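Local coordinates for two-domain protein containing predicted PHP-like metal-dependent phosphoesterase (Bacteroides vulgatus ATCC 8482, PDB 3E38) that binds three zinc ions and is probably a PHP-like metal-dependent phosphoesterase, perhaps a nuclease, that carries an Ig-like domain, at residues B[108-114]-B[125-129]; B[179-183]-B[330-334]; B[94-100]-B[117-123]. All coordinates share one frame; numbering follows the deposited sequence.

Contact 1 (B[108-114]-B[125-129])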
ATOM      1  N   LEU B 108      23.575  30.913  -2.347  1.00 28.13           N
ATOM      2  CA  LEU B 108      24.982  31.216  -2.092  1.00 29.30           C
ATOM      3  C   LEU B 108      25.817  30.937  -3.304  1.00 27.08           C
ATOM      4  O   LEU B 108      25.442  30.136  -4.179  1.00 29.69           O
ATOM      5  CB  LEU B 108      25.546  30.335  -0.945  1.00 30.17           C
ATOM      6  CG  LEU B 108      24.924  30.647   0.425  1.00 26.97           C
ATOM      7  CD1 LEU B 108      25.462  29.740   1.517  1.00 22.58           C
ATOM      8  CD2 LEU B 108      25.082  32.134   0.812  1.00 25.61           C
ATOM      9  N   SER B 109      26.985  31.577  -3.323  1.00 28.17           N
ATOM     10  CA  SER B 109      28.003  31.342  -4.353  1.00 30.98           C
ATOM     11  C   SER B 109      29.149  30.534  -3.749  1.00 28.88           C
ATOM     12  O   SER B 109      29.818  29.744  -4.421  1.00 29.23           O
ATOM     13  CB  SER B 109      28.503  32.655  -4.950  1.00 32.25           C
ATOM     14  OG  SER B 109      29.103  33.465  -3.966  1.00 37.78           O
ATOM     15  N   ASP B 110      29.308  30.684  -2.444  1.00 27.25           N
ATOM     16  CA  ASP B 110      30.361  29.979  -1.705  1.00 26.08           C
ATOM     17  C   ASP B 110      29.967  29.802  -0.231  1.00 29.66           C
ATOM     18  O   ASP B 110      29.669  30.777   0.497  1.00 30.70           O
ATOM     19  CB  ASP B 110      31.690  30.776  -1.904  1.00 29.39           C
ATOM     20  CG  ASP B 110      32.890  30.109  -1.277  1.00 25.41           C
ATOM     21  OD1 ASP B 110      32.762  29.030  -0.652  1.00 29.28           O
ATOM     22  OD2 ASP B 110      33.977  30.673  -1.388  1.00 32.97           O
ATOM     23  N   SER B 111      29.944  28.547   0.195  1.00 29.11           N
ATOM     24  CA  SER B 111      29.510  28.174   1.557  1.00 29.60           C
ATOM     25  C   SER B 111      30.544  28.443   2.641  1.00 29.85           C
ATOM     26  O   SER B 111      30.223  28.865   3.766  1.00 31.71           O
ATOM     27  CB  SER B 111      29.061  26.705   1.608  1.00 29.44           C
ATOM     28  OG  SER B 111      27.822  26.522   0.885  1.00 24.30           O
ATOM     29  N   ASN B 112      31.789  28.292   2.231  1.00 28.27           N
ATOM     30  CA  ASN B 112      32.947  28.388   3.139  1.00 27.78           C
ATOM     31  C   ASN B 112      33.021  29.634   4.014  1.00 29.25           C
ATOM     32  O   ASN B 112      33.347  29.553   5.195  1.00 31.53           O
ATOM     33  CB  ASN B 112      34.230  28.269   2.344  1.00 26.53           C
ATOM     34  CG  ASN B 112      34.522  26.850   1.969  1.00 27.80           C
ATOM     35  OD1 ASN B 112      34.090  25.936   2.664  1.00 21.26           O
ATOM     36  ND2 ASN B 112      35.268  26.653   0.892  1.00 24.59           N
ATOM     37  N   PRO B 113      32.760  30.791   3.425  1.00 28.70           N
ATOM     38  CA  PRO B 113      32.867  32.009   4.209  1.00 30.84           C
ATOM     39  C   PRO B 113      31.858  32.101   5.336  1.00 27.94           C
ATOM     40  O   PRO B 113      31.994  32.971   6.196  1.00 27.53           O
ATOM     41  CB  PRO B 113      32.587  33.119   3.166  1.00 31.86           C
ATOM     42  CG  PRO B 113      32.960  32.536   1.890  1.00 30.71           C
ATOM     43  CD  PRO B 113      32.736  31.066   1.979  1.00 26.69           C
ATOM     44  N   LEU B 114      30.845  31.227   5.313  1.00 30.16           N
ATOM     45  CA  LEU B 114      29.796  31.257   6.372  1.00 32.43           C
ATOM     46  C   LEU B 114      30.313  30.700   7.727  1.00 32.19           C
ATOM     47  O   LEU B 114      29.721  30.878   8.794  1.00 35.93           O
ATOM     48  CB  LEU B 114      28.495  30.567   5.945  1.00 31.80           C
ATOM     49  CG  LEU B 114      27.593  31.391   5.035  1.00 30.44           C
ATOM     50  CD1 LEU B 114      28.358  31.920   3.789  1.00 23.85           C
ATOM     51  CD2 LEU B 114      26.333  30.558   4.660  1.00 23.20           C
ATOM     52  N   GLU B 125      28.416  37.422   5.773  1.00 27.79           N
ATOM     53  CA  GLU B 125      28.986  36.794   4.572  1.00 27.34           C
ATOM     54  C   GLU B 125      27.898  36.318   3.605  1.00 31.26           C
ATOM     55  O   GLU B 125      28.020  36.450   2.383  1.00 32.90           O
ATOM     56  CB  GLU B 125      29.838  35.582   4.960  1.00 29.79           C
ATOM     57  CG  GLU B 125      31.065  35.948   5.794  1.00 36.98           C
ATOM     58  CD  GLU B 125      32.074  36.751   4.987  1.00 41.71           C
ATOM     59  OE1 GLU B 125      32.032  36.641   3.737  1.00 41.75           O
ATOM     60  OE2 GLU B 125      32.907  37.460   5.603  1.00 36.74           O
ATOM     61  N   ALA B 126      26.849  35.711   4.173  1.00 30.70           N
ATOM     62  CA  ALA B 126      25.750  35.213   3.384  1.00 29.49           C
ATOM     63  C   ALA B 126      25.085  36.415   2.731  1.00 31.04           C
ATOM     64  O   ALA B 126      24.785  36.414   1.535  1.00 32.40           O
ATOM     65  CB  ALA B 126      24.757  34.400   4.242  1.00 33.16           C
ATOM     66  N   LYS B 127      24.914  37.470   3.507  1.00 29.49           N
ATOM     67  CA  LYS B 127      24.292  38.692   3.015  1.00 29.41           C
ATOM     68  C   LYS B 127      25.082  39.288   1.870  1.00 31.36           C
ATOM     69  O   LYS B 127      24.566  39.767   0.856  1.00 31.31           O
ATOM     70  CB  LYS B 127      24.289  39.743   4.129  1.00 33.24           C
ATOM     71  CG  LYS B 127      23.663  41.067   3.718  1.00 31.21           C
ATOM     72  CD  LYS B 127      22.374  40.800   3.061  1.00 40.06           C
ATOM     73  CE  LYS B 127      21.495  41.978   2.970  1.00 46.25           C
ATOM     74  NZ  LYS B 127      20.179  41.451   2.462  1.00 50.91           N
ATOM     75  N   LYS B 128      26.378  39.254   2.088  1.00 30.39           N
ATOM     76  CA  LYS B 128      27.341  39.804   1.149  1.00 31.72           C
ATOM     77  C   LYS B 128      27.197  39.104  -0.171  1.00 30.63           C
ATOM     78  O   LYS B 128      27.427  39.678  -1.219  1.00 32.77           O
ATOM     79  CB  LYS B 128      28.755  39.630   1.710  1.00 34.48           C
ATOM     80  CG  LYS B 128      29.857  40.191   0.891  1.00 40.45           C
ATOM     81  CD  LYS B 128      31.207  40.026   1.615  1.00 45.66           C
ATOM     82  CE  LYS B 128      32.394  40.321   0.662  1.00 46.97           C
ATOM     83  NZ  LYS B 128      33.715  39.925   1.211  1.00 49.97           N
ATOM     84  N   GLN B 129      26.792  37.851  -0.119  1.00 27.21           N
ATOM     85  CA  GLN B 129      26.615  37.070  -1.342  1.00 25.60           C
ATOM     86  C   GLN B 129      25.212  37.295  -1.873  1.00 25.23           C
ATOM     87  O   GLN B 129      24.814  36.728  -2.866  1.00 26.38           O
ATOM     88  CB  GLN B 129      26.848  35.580  -1.095  1.00 25.18           C
ATOM     89  CG  GLN B 129      28.238  35.277  -0.619  1.00 26.27           C
ATOM     90  CD  GLN B 129      28.504  33.817  -0.491  1.00 33.83           C
ATOM     91  OE1 GLN B 129      27.890  33.004  -1.183  1.00 23.39           O
ATOM     92  NE2 GLN B 129      29.442  33.460   0.395  1.00 30.63           N
TER
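Glu125, Ala126 and Gln129, on helix 119-128 and just past its end, receive Pro113, Leu108, Leu114 and the backbone at Ser109 and Asp110, all in the loop that follows strand 102-106 of the PHP-like domain. That loop carries an Asx turn: Asp110 OD1 accepts from Asn112 N and also from Asn71. At the start of the helical segment, Glu125 bends at its second torsion (chi2 -67°), which brings OE1 to 3.6 Å from Pro113 CB while the methylenes lie against the Pro113 carbonyl. Ala126 comes next. Its CB meets two leucine methyls, Leu108 CD2 at 4.1 Å and Leu114 CD2 at 4.2 Å, an apolar patch that strand 87-95 helps to enclose. Gln129 does the polar work, reaching out with an extended chain beyond CG. Its OE1 takes two backbone donors: Ser109 N at 2.7 Å, nearly in line with the side-chain C=O, and Asp110 N at 3.0 Å, from 35° above the carbonyl plane. Ser109 OG adds a weak third bond. The amide thus mimics a backbone peptide, giving and receiving: OE1 meets N-H donors and NE2 meets a carbonyl, so a flipped amide would probably set like against like. Leu114 CD1 and Pro113 CG both pack near NE2, which gives one hydrogen, almost within the amide plane, to a lone pair of Asp110 O at 2.7 Å.

Contact 2 (B[179-183]-B[330-334])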
ATOM      1  N   ILE B 179       3.270  31.795  10.596  1.00 32.91           N
ATOM      2  CA  ILE B 179       2.355  32.267   9.554  1.00 31.54           C
ATOM      3  C   ILE B 179       2.064  33.736   9.844  1.00 30.37           C
ATOM      4  O   ILE B 179       2.206  34.594   8.983  1.00 28.98           O
ATOM      5  CB  ILE B 179       1.042  31.407   9.443  1.00 30.52           C
ATOM      6  CG1 ILE B 179       1.378  29.972   9.022  1.00 29.72           C
ATOM      7  CG2 ILE B 179       0.080  32.006   8.434  1.00 32.58           C
ATOM      8  CD1 ILE B 179       0.263  28.991   9.245  1.00 26.75           C
ATOM      9  N   GLN B 180       1.726  34.011  11.085  1.00 29.04           N
ATOM     10  CA  GLN B 180       1.333  35.363  11.479  1.00 32.01           C
ATOM     11  C   GLN B 180       2.512  36.307  11.357  1.00 31.49           C
ATOM     12  O   GLN B 180       2.363  37.504  11.097  1.00 36.00           O
ATOM     13  CB  GLN B 180       0.770  35.365  12.907  1.00 32.19           C
ATOM     14  CG  GLN B 180       0.116  36.659  13.304  1.00 33.88           C
ATOM     15  CD  GLN B 180      -1.003  37.030  12.351  1.00 40.99           C
ATOM     16  OE1 GLN B 180      -1.861  36.208  12.029  1.00 43.94           O
ATOM     17  NE2 GLN B 180      -0.998  38.278  11.894  1.00 27.32           N
ATOM     18  N   TRP B 181       3.692  35.758  11.559  1.00 30.95           N
ATOM     19  CA  TRP B 181       4.937  36.548  11.484  1.00 30.09           C
ATOM     20  C   TRP B 181       5.171  36.976  10.062  1.00 28.90           C
ATOM     21  O   TRP B 181       5.441  38.133   9.782  1.00 28.59           O
ATOM     22  CB  TRP B 181       6.151  35.779  11.999  1.00 30.29           C
ATOM     23  CG  TRP B 181       6.121  35.669  13.471  1.00 34.27           C
ATOM     24  CD1 TRP B 181       5.530  36.551  14.322  1.00 34.02           C
ATOM     25  CD2 TRP B 181       6.789  34.706  14.301  1.00 23.08           C
ATOM     26  NE1 TRP B 181       5.715  36.157  15.626  1.00 27.35           N
ATOM     27  CE2 TRP B 181       6.508  35.045  15.640  1.00 32.61           C
ATOM     28  CE3 TRP B 181       7.607  33.633  14.053  1.00 32.61           C
ATOM     29  CZ2 TRP B 181       6.983  34.311  16.704  1.00 30.83           C
ATOM     30  CZ3 TRP B 181       8.091  32.913  15.116  1.00 32.11           C
ATOM     31  CH2 TRP B 181       7.778  33.239  16.414  1.00 25.85           C
ATOM     32  N   CYS B 182       5.042  36.021   9.169  1.00 28.14           N
ATOM     33  CA  CYS B 182       5.228  36.300   7.749  1.00 31.05           C
ATOM     34  C   CYS B 182       4.175  37.277   7.244  1.00 30.75           C
ATOM     35  O   CYS B 182       4.473  38.163   6.423  1.00 30.89           O
ATOM     36  CB  CYS B 182       5.181  35.035   6.919  1.00 29.86           C
ATOM     37  SG  CYS B 182       6.520  33.890   7.266  1.00 33.66           S
ATOM     38  N   LEU B 183       2.976  37.171   7.807  1.00 31.33           N
ATOM     39  CA  LEU B 183       1.872  38.049   7.404  1.00 33.89           C
ATOM     40  C   LEU B 183       2.172  39.470   7.889  1.00 33.85           C
ATOM     41  O   LEU B 183       2.095  40.421   7.118  1.00 34.16           O
ATOM     42  CB  LEU B 183       0.480  37.590   7.893  1.00 33.02           C
ATOM     43  CG  LEU B 183      -0.067  36.251   7.391  1.00 36.18           C
ATOM     44  CD1 LEU B 183      -1.445  36.014   8.017  1.00 28.90           C
ATOM     45  CD2 LEU B 183      -0.126  36.131   5.846  1.00 29.78           C
ATOM     46  N   ILE B 330      -4.783  27.027   4.496  1.00 33.66           N
ATOM     47  CA  ILE B 330      -4.530  27.955   5.609  1.00 34.23           C
ATOM     48  C   ILE B 330      -4.005  29.305   5.164  1.00 35.85           C
ATOM     49  O   ILE B 330      -2.901  29.404   4.631  1.00 32.68           O
ATOM     50  CB  ILE B 330      -3.575  27.360   6.625  1.00 33.76           C
ATOM     51  CG1 ILE B 330      -4.044  25.952   7.049  1.00 31.62           C
ATOM     52  CG2 ILE B 330      -3.463  28.322   7.812  1.00 33.98           C
ATOM     53  CD1 ILE B 330      -5.453  25.905   7.736  1.00 22.61           C
ATOM     54  N   VAL B 331      -4.812  30.337   5.427  1.00 32.80           N
ATOM     55  CA  VAL B 331      -4.514  31.700   4.996  1.00 31.38           C
ATOM     56  C   VAL B 331      -4.013  32.565   6.166  1.00 35.78           C
ATOM     57  O   VAL B 331      -3.421  33.643   6.002  1.00 38.38           O
ATOM     58  CB  VAL B 331      -5.750  32.327   4.236  1.00 33.08           C
ATOM     59  CG1 VAL B 331      -6.163  31.419   3.025  1.00 28.63           C
ATOM     60  CG2 VAL B 331      -6.973  32.633   5.184  1.00 24.76           C
ATOM     61  N   ALA B 332      -4.256  32.035   7.346  1.00 36.38           N
ATOM     62  CA  ALA B 332      -3.834  32.611   8.627  1.00 36.60           C
ATOM     63  C   ALA B 332      -3.886  31.502   9.682  1.00 35.96           C
ATOM     64  O   ALA B 332      -4.589  30.510   9.504  1.00 37.22           O
ATOM     65  CB  ALA B 332      -4.728  33.800   9.059  1.00 34.19           C
ATOM     66  N   PRO B 333      -3.129  31.644  10.768  1.00 34.49           N
ATOM     67  CA  PRO B 333      -3.288  30.630  11.790  1.00 34.00           C
ATOM     68  C   PRO B 333      -4.757  30.356  12.080  1.00 35.72           C
ATOM     69  O   PRO B 333      -5.560  31.283  12.256  1.00 30.43           O
ATOM     70  CB  PRO B 333      -2.650  31.285  13.039  1.00 33.25           C
ATOM     71  CG  PRO B 333      -1.735  32.287  12.540  1.00 31.88           C
ATOM     72  CD  PRO B 333      -2.349  32.798  11.247  1.00 35.62           C
ATOM     73  N   ASP B 334      -5.106  29.084  12.109  1.00 35.10           N
ATOM     74  CA  ASP B 334      -6.458  28.699  12.503  1.00 37.83           C
ATOM     75  C   ASP B 334      -7.534  29.284  11.631  1.00 35.40           C
ATOM     76  O   ASP B 334      -8.694  29.321  12.029  1.00 34.14           O
ATOM     77  CB  ASP B 334      -6.747  29.142  13.957  1.00 37.30           C
ATOM     78  CG  ASP B 334      -6.031  28.276  14.988  1.00 46.68           C
ATOM     79  OD1 ASP B 334      -5.894  27.041  14.760  1.00 57.84           O
ATOM     80  OD2 ASP B 334      -5.618  28.825  16.034  1.00 57.62           O
TER
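The carboxamide of Gln180 meets the pyrrolidine ring of Pro333 with its oxygen: OE1 lies 3.5 Å from Pro333 CD, and Gln180 CB lies 4.0 Å from Pro333 CG, the two side chains crossing at about a right angle. The amide nitrogen turns to its own helix and bonds Asp184 OD1, which probably helps to hold the oxygen against the proline. CG of Gln180 is anti to the backbone N (chi1 -170°), and a bend at chi2 then brings the amide round to the ring.

The rest is mostly apolar packing, with one methyl against a backbone carbonyl. Ile179 touches the Ig-like segment with both branches: CG2 meets Pro333 CD at 3.8 Å and Ala332 CA at 4.0 Å, while CD1 reaches Ile330 CG2 at 4.0 Å. One turn on, Leu183 CD1 lies against Val331 O at 3.7 Å and Ala332 CB at 4.1 Å. With a glycine here instead of Pro333, CG and CD are gone, and Ile179 CG2 and Gln180 would probably lose their shared apolar partner, opening a gap between the helix and the turn.

Val331 and Ala332 form a classic beta bulge against strand 335-342, where the chain turns a corner. The contact joins two domains, since one segment lies on helix 176-185 and the other in the Ig-like domain. The helix, packed through Ile179 and Leu183 on Met189 of strand 188-192 and through Trp181 on Trp150 and Trp135, faces strand 330-332, outermost in the five-stranded sheet of the Ig-like domain, whose Ile330 also pairs by backbone bonds with Leu243 of strand 242-244 and Gly245 just after it.

Contact 3 (B[94-100]-B[117-123])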
ATOM      1  N   ILE B  94      23.154  27.748   8.851  1.00 28.04           N
ATOM      2  CA  ILE B  94      23.869  28.486   9.920  1.00 30.39           C
ATOM      3  C   ILE B  94      23.126  28.031  11.153  1.00 32.11           C
ATOM      4  O   ILE B  94      21.963  28.342  11.364  1.00 30.58           O
ATOM      5  CB  ILE B  94      23.829  30.025   9.745  1.00 27.62           C
ATOM      6  CG1 ILE B  94      24.327  30.423   8.362  1.00 27.88           C
ATOM      7  CG2 ILE B  94      24.608  30.728  10.845  1.00 29.10           C
ATOM      8  CD1 ILE B  94      23.918  31.876   7.933  1.00 30.44           C
ATOM      9  N   THR B  95      23.839  27.209  11.900  1.00 33.78           N
ATOM     10  CA  THR B  95      23.353  26.475  13.027  1.00 29.61           C
ATOM     11  C   THR B  95      23.929  27.067  14.279  1.00 31.98           C
ATOM     12  O   THR B  95      25.110  26.916  14.577  1.00 37.54           O
ATOM     13  CB  THR B  95      23.826  24.974  12.921  1.00 33.66           C
ATOM     14  OG1 THR B  95      23.659  24.464  11.576  1.00 27.13           O
ATOM     15  CG2 THR B  95      23.086  24.103  13.902  1.00 31.04           C
ATOM     16  N   ARG B  96      23.088  27.776  14.998  1.00 26.01           N
ATOM     17  CA  ARG B  96      23.474  28.369  16.266  1.00 28.42           C
ATOM     18  C   ARG B  96      22.425  28.153  17.354  1.00 27.81           C
ATOM     19  O   ARG B  96      21.339  27.701  17.117  1.00 32.21           O
ATOM     20  CB  ARG B  96      23.666  29.861  16.065  1.00 26.20           C
ATOM     21  CG  ARG B  96      24.691  30.168  14.996  1.00 29.12           C
ATOM     22  CD  ARG B  96      26.119  29.939  15.501  1.00 28.63           C
ATOM     23  NE  ARG B  96      27.084  30.300  14.465  1.00 35.92           N
ATOM     24  CZ  ARG B  96      28.236  30.917  14.699  1.00 31.19           C
ATOM     25  NH1 ARG B  96      28.554  31.289  15.928  1.00 31.97           N
ATOM     26  NH2 ARG B  96      29.034  31.233  13.689  1.00 35.46           N
ATOM     27  N   ALA B  97      22.815  28.479  18.563  1.00 31.82           N
ATOM     28  CA  ALA B  97      21.934  28.449  19.737  1.00 30.21           C
ATOM     29  C   ALA B  97      20.803  29.439  19.540  1.00 30.90           C
ATOM     30  O   ALA B  97      20.933  30.399  18.777  1.00 27.66           O
ATOM     31  CB  ALA B  97      22.727  28.799  21.033  1.00 27.47           C
HETATM   32  N   MSE B  98      19.690  29.193  20.229  1.00 32.32           N
HETATM   33  CA  MSE B  98      18.560  30.136  20.231  1.00 34.05           C
HETATM   34  C   MSE B  98      18.845  31.177  21.300  1.00 33.77           C
HETATM   35  O   MSE B  98      19.150  30.782  22.414  1.00 35.58           O
HETATM   36  CB  MSE B  98      17.254  29.438  20.599  1.00 36.42           C
HETATM   37  CG  MSE B  98      16.058  30.372  20.757  1.00 30.98           C
HETATM   38 SE   MSE B  98      15.464  31.107  19.017  0.75 31.11          SE
HETATM   39  CE  MSE B  98      15.410  29.409  18.003  1.00 23.57           C
ATOM     40  N   ALA B  99      18.778  32.486  21.024  1.00 33.26           N
ATOM     41  CA  ALA B  99      18.496  33.057  19.703  1.00 33.26           C
ATOM     42  C   ALA B  99      19.844  33.263  19.009  1.00 33.03           C
ATOM     43  O   ALA B  99      20.885  33.284  19.679  1.00 34.18           O
ATOM     44  CB  ALA B  99      17.716  34.377  19.837  1.00 28.20           C
ATOM     45  N   PRO B 100      19.861  33.440  17.677  1.00 33.33           N
ATOM     46  CA  PRO B 100      18.761  33.517  16.734  1.00 31.19           C
ATOM     47  C   PRO B 100      18.308  32.129  16.273  1.00 27.80           C
ATOM     48  O   PRO B 100      17.294  31.960  15.594  1.00 21.36           O
ATOM     49  CB  PRO B 100      19.420  34.232  15.558  1.00 32.95           C
ATOM     50  CG  PRO B 100      20.813  33.621  15.527  1.00 31.29           C
ATOM     51  CD  PRO B 100      21.142  33.245  16.963  1.00 31.25           C
ATOM     52  N   LYS B 117      33.390  32.831  13.593  1.00 31.55           N
ATOM     53  CA  LYS B 117      33.264  32.662  15.027  1.00 33.74           C
ATOM     54  C   LYS B 117      31.939  33.220  15.503  1.00 32.06           C
ATOM     55  O   LYS B 117      31.161  32.527  16.104  1.00 32.61           O
ATOM     56  CB  LYS B 117      34.413  33.344  15.764  1.00 34.78           C
ATOM     57  CG  LYS B 117      34.472  32.926  17.233  1.00 41.42           C
ATOM     58  CD  LYS B 117      35.757  33.324  17.930  1.00 45.61           C
ATOM     59  CE  LYS B 117      35.759  32.781  19.355  1.00 52.12           C
ATOM     60  NZ  LYS B 117      37.067  32.969  20.061  1.00 54.37           N
ATOM     61  N   ASP B 118      31.724  34.496  15.236  1.00 34.78           N
ATOM     62  CA  ASP B 118      30.497  35.243  15.654  1.00 34.79           C
ATOM     63  C   ASP B 118      29.342  34.947  14.707  1.00 33.77           C
ATOM     64  O   ASP B 118      29.535  34.937  13.505  1.00 36.87           O
ATOM     65  CB  ASP B 118      30.797  36.738  15.662  1.00 36.80           C
ATOM     66  CG  ASP B 118      29.638  37.612  16.197  1.00 43.97           C
ATOM     67  OD1 ASP B 118      28.453  37.158  16.313  1.00 46.08           O
ATOM     68  OD2 ASP B 118      29.938  38.801  16.486  1.00 56.08           O
ATOM     69  N   TYR B 119      28.137  34.704  15.203  1.00 32.53           N
ATOM     70  CA  TYR B 119      27.084  34.346  14.250  1.00 33.29           C
ATOM     71  C   TYR B 119      26.874  35.520  13.291  1.00 34.09           C
ATOM     72  O   TYR B 119      26.621  35.339  12.107  1.00 32.75           O
ATOM     73  CB  TYR B 119      25.765  33.886  14.927  1.00 32.39           C
ATOM     74  CG  TYR B 119      24.919  34.988  15.527  1.00 26.57           C
ATOM     75  CD1 TYR B 119      23.996  35.651  14.749  1.00 33.75           C
ATOM     76  CD2 TYR B 119      25.021  35.349  16.866  1.00 29.83           C
ATOM     77  CE1 TYR B 119      23.200  36.656  15.265  1.00 24.78           C
ATOM     78  CE2 TYR B 119      24.225  36.389  17.398  1.00 28.42           C
ATOM     79  CZ  TYR B 119      23.298  37.009  16.568  1.00 24.42           C
ATOM     80  OH  TYR B 119      22.478  38.033  16.977  1.00 37.83           O
ATOM     81  N   LYS B 120      27.046  36.724  13.823  1.00 33.80           N
ATOM     82  CA  LYS B 120      26.796  37.960  13.071  1.00 33.50           C
ATOM     83  C   LYS B 120      27.645  38.055  11.806  1.00 34.34           C
ATOM     84  O   LYS B 120      27.220  38.599  10.782  1.00 36.72           O
ATOM     85  CB  LYS B 120      27.027  39.192  13.960  1.00 32.04           C
ATOM     86  CG  LYS B 120      26.016  39.338  15.088  1.00 35.12           C
ATOM     87  CD  LYS B 120      26.503  40.339  16.143  1.00 46.36           C
ATOM     88  CE  LYS B 120      25.430  40.659  17.202  1.00 43.97           C
ATOM     89  NZ  LYS B 120      25.966  41.661  18.184  1.00 43.61           N
ATOM     90  N   ASP B 121      28.838  37.505  11.885  1.00 35.94           N
ATOM     91  CA  ASP B 121      29.781  37.514  10.756  1.00 36.12           C
ATOM     92  C   ASP B 121      29.378  36.441   9.780  1.00 36.16           C
ATOM     93  O   ASP B 121      29.660  36.509   8.587  1.00 37.72           O
ATOM     94  CB  ASP B 121      31.211  37.273  11.237  1.00 37.12           C
ATOM     95  CG  ASP B 121      31.734  38.412  12.096  1.00 38.16           C
ATOM     96  OD1 ASP B 121      31.262  39.540  11.915  1.00 40.70           O
ATOM     97  OD2 ASP B 121      32.612  38.188  12.945  1.00 42.28           O
ATOM     98  N   ALA B 122      28.689  35.448  10.321  1.00 34.13           N
ATOM     99  CA  ALA B 122      28.179  34.340   9.520  1.00 33.67           C
ATOM    100  C   ALA B 122      27.094  34.889   8.575  1.00 34.07           C
ATOM    101  O   ALA B 122      27.098  34.676   7.362  1.00 36.74           O
ATOM    102  CB  ALA B 122      27.626  33.240  10.405  1.00 29.13           C
ATOM    103  N   PHE B 123      26.211  35.673   9.156  1.00 34.76           N
ATOM    104  CA  PHE B 123      25.096  36.250   8.413  1.00 33.06           C
ATOM    105  C   PHE B 123      25.603  37.325   7.462  1.00 32.07           C
ATOM    106  O   PHE B 123      25.055  37.506   6.365  1.00 33.90           O
ATOM    107  CB  PHE B 123      24.010  36.796   9.361  1.00 32.91           C
ATOM    108  CG  PHE B 123      23.143  35.724   9.990  1.00 29.16           C
ATOM    109  CD1 PHE B 123      23.604  34.970  11.068  1.00 24.08           C
ATOM    110  CD2 PHE B 123      21.867  35.474   9.501  1.00 26.85           C
ATOM    111  CE1 PHE B 123      22.814  33.987  11.630  1.00 28.03           C
ATOM    112  CE2 PHE B 123      21.080  34.510  10.048  1.00 31.33           C
ATOM    113  CZ  PHE B 123      21.545  33.750  11.121  1.00 39.77           C
TER
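Ile94 and Ala122 approach to 7.3 Å between CA atoms, as do Arg96 and Tyr119, so the end of strand 87-95 and the loop after it pass beside the first turns of helix 119-128. Within the PHP-like domain the C-terminal end of an inner strand, with the loop after it, packs on the start of a helix. Ile94 sets CD1 squarely over the centre of the Phe123 ring, 4.2 Å from the centroid in a CH-pi contact, and places CG2 3.8 Å from Phe123 CE1 and 4.0 Å from Ala122 CB. Phe103 meets the same phenylalanine edge-to-face. Farther along, two successive cis peptides, before Ala99 and before Pro100, turn the loop back, and Pro100 CG lies over one face of the Tyr119 ring, 4.1 Å from its centroid. Lys120 CG lies over the other face and Phe123 CD1 sits at the edge, so Tyr119 is sandwiched. Its CG stands between the backbone N and the carbonyl carbon (chi1 76°), which turns the ring toward Pro100. Arg96, bent at chi2, crosses Tyr119 at a slant, its NE 3.8 Å from Tyr119 CB, and Tyr119 CA lies over the centre of one guanidinium face. NH1 donates to Lys117 O at 2.9 Å, almost straight at 169° and with the acceptor in the guanidinium plane; NH2 adds only a weak bond to that oxygen and a firmer one to Gln116 O, while NE forms a salt bridge with Glu58. Asp118 is the N-cap, its OD1 accepting from Lys120 N at 2.9 Å. All three guanidinium nitrogens are thus engaged: Glu58 probably offsets the charge, while the carbonyls just before the helix tie its start to the loop.

Overall arrangement
Contacts 1 and 3 share helix 119-128 and lie about 13 Å apart between centres. Their segments alternate along the chain, and the two meet directly where Leu114 CD2 packs 4.2 Å from Ile94 CG1, so the two contacts adjoin on one side of the chain's centre, near the zinc ions. The side chain of Ile94 is about 9 Å from a bound zinc and that of Leu114 about 13 Å; Ile94 directly follows the zinc ligand Glu93, so contact 3 backs the metal site more closely. Contact 2 stands apart, away from the metal ligands, joining the Ig-like domain to the PHP-like domain. Its centre is about 30 Å from that of contact 1 and about 26 Å from that of contact 3, without touching either.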